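Local coordinates for protein vanadium-dependent bromoperoxidase (PDB 1QHB) that catalyses the bromination of organic substrates with hydrogen peroxide and bromide, using a vanadate cofactor in a twelve-subunit assembly, at residues S56-L61 with G67-P72; I414-N419 with E425-E430. One frame throughout, in Å; residues are numbered along the deposited sequence.

Contact 1 of 2, residues S56-L61 with G67-P72; sequences SFTKGL and GAIIDP
The hydroxyl OG1 of T58 is hydrogen-bonded to H63 NE2, in the short loop joining the two segments, and I69 CG2 lies 3.7 Å from T58 OG1. The closest approaches all run through that methyl. It comes in nearest over the beta carbon of T58, with T58 CB to I69 CG2 at 3.5 Å, and it also rests against the T58 methyl, T58 CG2 to I69 CG2 being 3.8 Å. On its L61 side it reaches the first carbon of the chain, L61 CB to I69 CG2 at 3.9 Å. The first torsion of I69 explains this: CG1 sits between the backbone N and the carbonyl carbon (chi1 53°), which sets CG2 opposite the carbonyl carbon and facing the other segment. Nothing polar joins the two segments, so the fit is van der Waals packing. F75 of helix 72-84 packs on T58, L61 and I69, and D71 is the N-cap of that helix, its OD1 bonded to D73 N. K59 makes a salt bridge with E408 of helix 407-422, and the T58 side chain lies about 9 Å from that of R406, which belongs to the vanadate site. What presents T58 and L61 together to I69 is the backbone bond from L61 N to T58 O, 3.2 Å, which closes a tight four-residue reversal. With K59 at polyproline-like backbone angles (-63°/128°) and G60 at positive phi in the third place, where a side chain would jam against the preceding carbonyl, this is close to a type II beta turn.

Contact 2 of 2, residues I414-N419 with E425-E430; sequences ISVNKN and ESVFPE
Extended first torsions on two successive helix residues aim V416 and N417 at the 425-430 segment: V416 CG1 and N417 CG both stand opposite their own backbone N, N417 with chi1 170°. A further turn of the N417 amide (chi2 -73°) swings ND2 onto the backbone of V427 and F428. N417 ND2 donates to F428 O at 2.8 Å, a bent bond (132° at the hydrogen) that meets the carbonyl from well above its plane, and weakly to V427 O at 3.1 Å. The same nitrogen also bonds D432 OD1, at the start of helix 432-437; its two protons must be shared among three acceptors, in keeping with the bent and weak geometry. The alpha carbon of N417 adds a C-H...O contact, CA to V427 O at 3.5 Å. F428 has left-handed backbone angles, and its ring folds back over its neighbour, V427 CG1 lying 3.9 Å above the centre of one face. V416 CG1 wedges against both members of this pair, 3.6 Å from V427 CG1 and 3.8 Å from F428 CE2, approaching the ring obliquely. A water accepts from V427 N at 2.8 Å and can donate to N417 O at 3.1 Å and to E425 O, though with more acceptors in reach than protons it probably does not hold all at once. Replacing N417 with an alanine would probably leave F428 O and V427 O without their side-chain donor and D432 without this partner, the loop then held to the helix mainly by V416 packing and the water. One helix carboxamide nitrogen thus serves two loop carbonyls that receive no backbone N-H from 414-419, plus a carboxylate, while the valines and phenylalanine pack alongside.

How the contacts relate
Coming from helix 11-28, the chain runs through a long loop in which contact 1 joins 56-61 to 67-72, closing the short excursion 62-66 just before helix 72-84 begins. Contact 2 comes much later: helix 407-422 ends, the chain doubles back, and 425-430 lies against 414-419 before helix 432-437. The two closures are in series, neither nesting nor crossing. The centres of contact 1 and contact 2 are about 17 Å apart, and the nearest atoms of contact 1 and contact 2 about 4 Å, without touching. The early loop nevertheless meets the later region directly: N66, inside the first closure, touches V416, E430 reaches Y43 and I54, and F57 shares a backbone hydrogen bond with R403.

Contact 1 of 2, residues S56-L61 with G67-P72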
ATOM      1  N   SER A  56      -1.577 -49.059   9.894  1.00  6.10           N
ATOM      2  CA  SER A  56      -0.937 -47.819  10.246  1.00  9.72           C
ATOM      3  C   SER A  56       0.309 -47.964  11.112  1.00 12.15           C
ATOM      4  O   SER A  56       0.451 -48.925  11.873  1.00 11.59           O
ATOM      5  CB  SER A  56      -1.919 -46.917  11.078  1.00 10.90           C
ATOM      6  OG  SER A  56      -3.078 -46.690  10.262  1.00 13.74           O
ATOM      7  N   PHE A  57       1.174 -46.941  11.067  1.00 11.26           N
ATOM      8  CA  PHE A  57       2.372 -47.031  11.916  1.00 11.91           C
ATOM      9  C   PHE A  57       1.952 -46.892  13.359  1.00 14.41           C
ATOM     10  O   PHE A  57       1.399 -45.865  13.689  1.00  9.28           O
ATOM     11  CB  PHE A  57       3.305 -45.868  11.613  1.00  9.86           C
ATOM     12  CG  PHE A  57       4.516 -45.748  12.468  1.00 11.91           C
ATOM     13  CD1 PHE A  57       5.642 -46.507  12.255  1.00  7.28           C
ATOM     14  CD2 PHE A  57       4.521 -44.803  13.505  1.00  3.42           C
ATOM     15  CE1 PHE A  57       6.749 -46.359  13.072  1.00  7.93           C
ATOM     16  CE2 PHE A  57       5.643 -44.628  14.291  1.00  9.13           C
ATOM     17  CZ  PHE A  57       6.735 -45.427  14.084  1.00  9.35           C
ATOM     18  N   THR A  58       2.204 -47.871  14.220  1.00 11.58           N
ATOM     19  CA  THR A  58       1.828 -47.701  15.611  1.00 11.18           C
ATOM     20  C   THR A  58       3.012 -48.138  16.469  1.00 14.33           C
ATOM     21  O   THR A  58       2.814 -48.411  17.665  1.00 15.35           O
ATOM     22  CB  THR A  58       0.623 -48.531  16.027  1.00 11.22           C
ATOM     23  OG1 THR A  58       1.009 -49.911  15.851  1.00 13.22           O
ATOM     24  CG2 THR A  58      -0.630 -48.295  15.182  1.00 10.02           C
ATOM     25  N   LYS A  59       4.211 -48.095  15.923  1.00 13.93           N
ATOM     26  CA  LYS A  59       5.352 -48.521  16.740  1.00 13.46           C
ATOM     27  C   LYS A  59       5.505 -47.612  17.937  1.00 16.27           C
ATOM     28  O   LYS A  59       5.591 -46.403  17.750  1.00 14.10           O
ATOM     29  CB  LYS A  59       6.594 -48.505  15.842  1.00 13.79           C
ATOM     30  CG  LYS A  59       7.770 -49.295  16.455  1.00 14.00           C
ATOM     31  CD  LYS A  59       8.867 -49.428  15.437  1.00  9.91           C
ATOM     32  CE  LYS A  59      10.116 -50.058  16.078  1.00 15.51           C
ATOM     33  NZ  LYS A  59      10.975 -50.671  15.021  1.00 12.16           N
ATOM     34  N   GLY A  60       5.578 -48.192  19.169  1.00 15.52           N
ATOM     35  CA  GLY A  60       5.761 -47.345  20.357  1.00 14.85           C
ATOM     36  C   GLY A  60       4.514 -47.354  21.226  1.00 15.40           C
ATOM     37  O   GLY A  60       4.598 -47.253  22.447  1.00 17.85           O
ATOM     38  N   LEU A  61       3.342 -47.419  20.627  1.00 13.72           N
ATOM     39  CA  LEU A  61       2.076 -47.533  21.319  1.00 16.48           C
ATOM     40  C   LEU A  61       1.945 -48.975  21.796  1.00 17.53           C
ATOM     41  O   LEU A  61       2.345 -49.875  21.083  1.00 18.27           O
ATOM     42  CB  LEU A  61       0.920 -47.166  20.393  1.00 15.96           C
ATOM     43  CG  LEU A  61       0.971 -45.780  19.743  1.00 20.02           C
ATOM     44  CD1 LEU A  61      -0.226 -45.609  18.823  1.00 15.32           C
ATOM     45  CD2 LEU A  61       0.988 -44.695  20.804  1.00 18.92           C
ATOM     46  N   GLY A  67      -0.412 -58.099  18.063  1.00 15.25           N
ATOM     47  CA  GLY A  67       0.270 -56.978  17.410  1.00 17.80           C
ATOM     48  C   GLY A  67      -0.660 -55.811  17.049  1.00 18.85           C
ATOM     49  O   GLY A  67      -0.218 -54.857  16.398  1.00 18.26           O
ATOM     50  N   ALA A  68      -1.892 -55.792  17.544  1.00 15.71           N
ATOM     51  CA  ALA A  68      -2.770 -54.666  17.272  1.00 14.87           C
ATOM     52  C   ALA A  68      -2.712 -53.736  18.474  1.00 15.83           C
ATOM     53  O   ALA A  68      -2.536 -54.246  19.597  1.00 16.38           O
ATOM     54  CB  ALA A  68      -4.221 -55.109  17.101  1.00 13.93           C
ATOM     55  N   ILE A  69      -2.919 -52.427  18.266  1.00 14.52           N
ATOM     56  CA  ILE A  69      -2.833 -51.603  19.490  1.00 15.34           C
ATOM     57  C   ILE A  69      -3.995 -51.961  20.406  1.00 16.52           C
ATOM     58  O   ILE A  69      -5.070 -52.333  19.957  1.00 15.90           O
ATOM     59  CB  ILE A  69      -2.838 -50.099  19.190  1.00 20.28           C
ATOM     60  CG1 ILE A  69      -4.048 -49.727  18.308  1.00 16.08           C
ATOM     61  CG2 ILE A  69      -1.507 -49.693  18.580  1.00 11.14           C
ATOM     62  CD1 ILE A  69      -4.053 -48.206  18.101  1.00 25.05           C
ATOM     63  N   ILE A  70      -3.790 -51.743  21.683  1.00 15.48           N
ATOM     64  CA  ILE A  70      -4.787 -52.062  22.693  1.00 17.18           C
ATOM     65  C   ILE A  70      -5.838 -50.964  22.761  1.00 20.44           C
ATOM     66  O   ILE A  70      -7.007 -51.295  23.039  1.00 19.43           O
ATOM     67  CB  ILE A  70      -4.125 -52.168  24.075  1.00 21.78           C
ATOM     68  CG1 ILE A  70      -3.313 -53.475  24.211  1.00 24.31           C
ATOM     69  CG2 ILE A  70      -5.132 -52.091  25.214  1.00 22.95           C
ATOM     70  CD1 ILE A  70      -2.228 -53.269  25.281  1.00 19.81           C
ATOM     71  N   ASP A  71      -5.396 -49.700  22.637  1.00 19.07           N
ATOM     72  CA  ASP A  71      -6.388 -48.625  22.761  1.00 18.94           C
ATOM     73  C   ASP A  71      -6.300 -47.654  21.591  1.00 17.48           C
ATOM     74  O   ASP A  71      -5.363 -46.871  21.502  1.00 19.97           O
ATOM     75  CB  ASP A  71      -6.121 -47.939  24.087  1.00 14.03           C
ATOM     76  CG  ASP A  71      -7.142 -46.895  24.459  1.00 18.35           C
ATOM     77  OD1 ASP A  71      -8.011 -46.584  23.617  1.00 21.43           O
ATOM     78  OD2 ASP A  71      -7.057 -46.365  25.576  1.00 27.09           O
ATOM     79  N   PRO A  72      -7.373 -47.540  20.824  1.00 21.81           N
ATOM     80  CA  PRO A  72      -7.446 -46.669  19.649  1.00 18.54           C
ATOM     81  C   PRO A  72      -7.184 -45.258  20.062  1.00 18.74           C
ATOM     82  O   PRO A  72      -6.423 -44.530  19.390  1.00 21.02           O
ATOM     83  CB  PRO A  72      -8.812 -46.947  19.021  1.00 20.16           C
ATOM     84  CG  PRO A  72      -9.591 -47.723  20.012  1.00 20.21           C
ATOM     85  CD  PRO A  72      -8.600 -48.393  20.939  1.00 20.34           C
TER

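Contact 2 of 2, residues I414-N419 with E425-E430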
ATOM      1  N   ILE A 414       0.960 -60.981   8.903  1.00 16.74           N
ATOM      2  CA  ILE A 414       1.055 -62.233   8.165  1.00 16.08           C
ATOM      3  C   ILE A 414       1.344 -63.374   9.135  1.00 19.24           C
ATOM      4  O   ILE A 414       0.669 -64.388   9.035  1.00 17.16           O
ATOM      5  CB  ILE A 414       2.225 -62.109   7.172  1.00 19.86           C
ATOM      6  CG1 ILE A 414       1.828 -61.121   6.067  1.00 15.62           C
ATOM      7  CG2 ILE A 414       2.648 -63.472   6.660  1.00 15.84           C
ATOM      8  CD1 ILE A 414       2.929 -60.826   5.059  1.00  8.02           C
ATOM      9  N   SER A 415       2.322 -63.219  10.053  1.00 14.94           N
ATOM     10  CA  SER A 415       2.610 -64.334  10.946  1.00 17.45           C
ATOM     11  C   SER A 415       1.411 -64.709  11.808  1.00 18.76           C
ATOM     12  O   SER A 415       1.024 -65.885  11.932  1.00 18.48           O
ATOM     13  CB  SER A 415       3.823 -63.998  11.834  1.00 14.08           C
ATOM     14  OG  SER A 415       4.255 -65.283  12.331  1.00 19.78           O
ATOM     15  N   VAL A 416       0.771 -63.713  12.428  1.00 18.94           N
ATOM     16  CA  VAL A 416      -0.406 -63.953  13.263  1.00 18.35           C
ATOM     17  C   VAL A 416      -1.539 -64.580  12.470  1.00 22.46           C
ATOM     18  O   VAL A 416      -2.128 -65.550  12.954  1.00 22.02           O
ATOM     19  CB  VAL A 416      -0.858 -62.646  13.913  1.00 21.23           C
ATOM     20  CG1 VAL A 416      -2.229 -62.739  14.566  1.00 17.42           C
ATOM     21  CG2 VAL A 416       0.215 -62.243  14.909  1.00  9.30           C
ATOM     22  N   ASN A 417      -1.893 -64.056  11.280  1.00 19.95           N
ATOM     23  CA  ASN A 417      -2.969 -64.656  10.496  1.00 20.88           C
ATOM     24  C   ASN A 417      -2.718 -66.101  10.082  1.00 22.87           C
ATOM     25  O   ASN A 417      -3.630 -66.961  10.087  1.00 23.29           O
ATOM     26  CB  ASN A 417      -3.146 -63.818   9.234  1.00 13.28           C
ATOM     27  CG  ASN A 417      -4.033 -64.325   8.129  1.00 21.33           C
ATOM     28  OD1 ASN A 417      -3.771 -65.251   7.357  1.00 20.75           O
ATOM     29  ND2 ASN A 417      -5.190 -63.694   7.950  1.00 16.76           N
ATOM     30  N   LYS A 418      -1.529 -66.370   9.562  1.00 22.43           N
ATOM     31  CA  LYS A 418      -1.205 -67.725   9.125  1.00 20.70           C
ATOM     32  C   LYS A 418      -1.181 -68.696  10.328  1.00 24.99           C
ATOM     33  O   LYS A 418      -1.750 -69.788  10.205  1.00 24.14           O
ATOM     34  CB  LYS A 418       0.128 -67.737   8.380  1.00 23.22           C
ATOM     35  CG  LYS A 418       0.540 -69.108   7.860  1.00 26.55           C
ATOM     36  CD  LYS A 418       1.361 -68.950   6.582  1.00 28.93           C
ATOM     37  CE  LYS A 418       1.667 -70.294   5.947  1.00 35.05           C
ATOM     38  NZ  LYS A 418       0.441 -71.002   5.507  1.00 39.27           N
ATOM     39  N   ASN A 419      -0.629 -68.368  11.493  1.00 23.35           N
ATOM     40  CA  ASN A 419      -0.667 -69.226  12.658  1.00 26.56           C
ATOM     41  C   ASN A 419      -2.106 -69.459  13.114  1.00 29.86           C
ATOM     42  O   ASN A 419      -2.505 -70.623  13.361  1.00 30.02           O
ATOM     43  CB  ASN A 419       0.142 -68.648  13.823  1.00 23.63           C
ATOM     44  CG  ASN A 419       1.604 -69.014  13.625  1.00 29.08           C
ATOM     45  OD1 ASN A 419       1.904 -70.202  13.489  1.00 31.30           O
ATOM     46  ND2 ASN A 419       2.500 -68.048  13.596  1.00 24.34           N
ATOM     47  N   GLU A 425      -8.559 -70.719  12.932  1.00 43.88           N
ATOM     48  CA  GLU A 425      -9.062 -69.507  13.604  1.00 41.08           C
ATOM     49  C   GLU A 425      -8.875 -68.317  12.667  1.00 38.61           C
ATOM     50  O   GLU A 425      -8.028 -68.366  11.765  1.00 37.32           O
ATOM     51  CB  GLU A 425      -8.241 -69.319  14.851  1.00 49.78           C
ATOM     52  CG  GLU A 425      -8.771 -68.791  16.148  1.00 66.14           C
ATOM     53  CD  GLU A 425      -7.630 -68.532  17.123  1.00 74.93           C
ATOM     54  OE1 GLU A 425      -6.650 -69.306  17.120  1.00 78.84           O
ATOM     55  OE2 GLU A 425      -7.718 -67.538  17.876  1.00 86.05           O
ATOM     56  N   SER A 426      -9.621 -67.236  12.869  1.00 34.85           N
ATOM     57  CA  SER A 426      -9.486 -66.111  11.963  1.00 33.03           C
ATOM     58  C   SER A 426      -8.950 -64.887  12.684  1.00 32.26           C
ATOM     59  O   SER A 426      -9.574 -64.463  13.658  1.00 30.06           O
ATOM     60  CB  SER A 426     -10.782 -65.733  11.253  1.00 39.67           C
ATOM     61  OG  SER A 426     -11.301 -66.861  10.559  1.00 50.86           O
ATOM     62  N   VAL A 427      -7.783 -64.421  12.247  1.00 24.95           N
ATOM     63  CA  VAL A 427      -7.222 -63.217  12.861  1.00 23.09           C
ATOM     64  C   VAL A 427      -6.716 -62.388  11.674  1.00 22.97           C
ATOM     65  O   VAL A 427      -5.975 -62.924  10.844  1.00 20.60           O
ATOM     66  CB  VAL A 427      -6.131 -63.421  13.910  1.00 24.35           C
ATOM     67  CG1 VAL A 427      -5.764 -62.098  14.571  1.00 22.45           C
ATOM     68  CG2 VAL A 427      -6.526 -64.381  15.022  1.00 24.63           C
ATOM     69  N   PHE A 428      -7.153 -61.127  11.559  1.00 20.66           N
ATOM     70  CA  PHE A 428      -6.676 -60.300  10.439  1.00 19.37           C
ATOM     71  C   PHE A 428      -6.972 -60.905   9.070  1.00 20.07           C
ATOM     72  O   PHE A 428      -6.139 -61.078   8.175  1.00 19.71           O
ATOM     73  CB  PHE A 428      -5.185 -59.978  10.550  1.00 21.08           C
ATOM     74  CG  PHE A 428      -4.700 -59.386  11.835  1.00 17.18           C
ATOM     75  CD1 PHE A 428      -5.464 -58.489  12.574  1.00 13.10           C
ATOM     76  CD2 PHE A 428      -3.451 -59.740  12.342  1.00 17.10           C
ATOM     77  CE1 PHE A 428      -4.986 -57.947  13.751  1.00 12.98           C
ATOM     78  CE2 PHE A 428      -2.971 -59.209  13.540  1.00 15.70           C
ATOM     79  CZ  PHE A 428      -3.739 -58.297  14.236  1.00 15.32           C
ATOM     80  N   PRO A 429      -8.258 -61.079   8.795  1.00 21.08           N
ATOM     81  CA  PRO A 429      -8.760 -61.612   7.543  1.00 20.80           C
ATOM     82  C   PRO A 429      -8.401 -60.744   6.378  1.00 21.81           C
ATOM     83  O   PRO A 429      -8.157 -61.195   5.242  1.00 22.25           O
ATOM     84  CB  PRO A 429     -10.262 -61.758   7.758  1.00 22.98           C
ATOM     85  CG  PRO A 429     -10.606 -60.844   8.868  1.00 21.33           C
ATOM     86  CD  PRO A 429      -9.378 -60.818   9.747  1.00 20.49           C
ATOM     87  N   GLU A 430      -8.135 -59.464   6.615  1.00 20.94           N
ATOM     88  CA  GLU A 430      -7.718 -58.504   5.605  1.00 21.51           C
ATOM     89  C   GLU A 430      -6.434 -58.952   4.925  1.00 22.02           C
ATOM     90  O   GLU A 430      -6.215 -58.573   3.778  1.00 24.85           O
ATOM     91  CB  GLU A 430      -7.527 -57.115   6.229  1.00 26.70           C
ATOM     92  CG  GLU A 430      -8.778 -56.604   6.941  1.00 24.12           C
ATOM     93  CD  GLU A 430      -8.775 -56.933   8.413  1.00 34.43           C
ATOM     94  OE1 GLU A 430      -8.362 -58.051   8.784  1.00 32.05           O
ATOM     95  OE2 GLU A 430      -9.136 -56.161   9.326  1.00 44.26           O
TER
HETATM   96  O   HOH W   1      -6.635 -66.327  10.474  1.00 45.68           O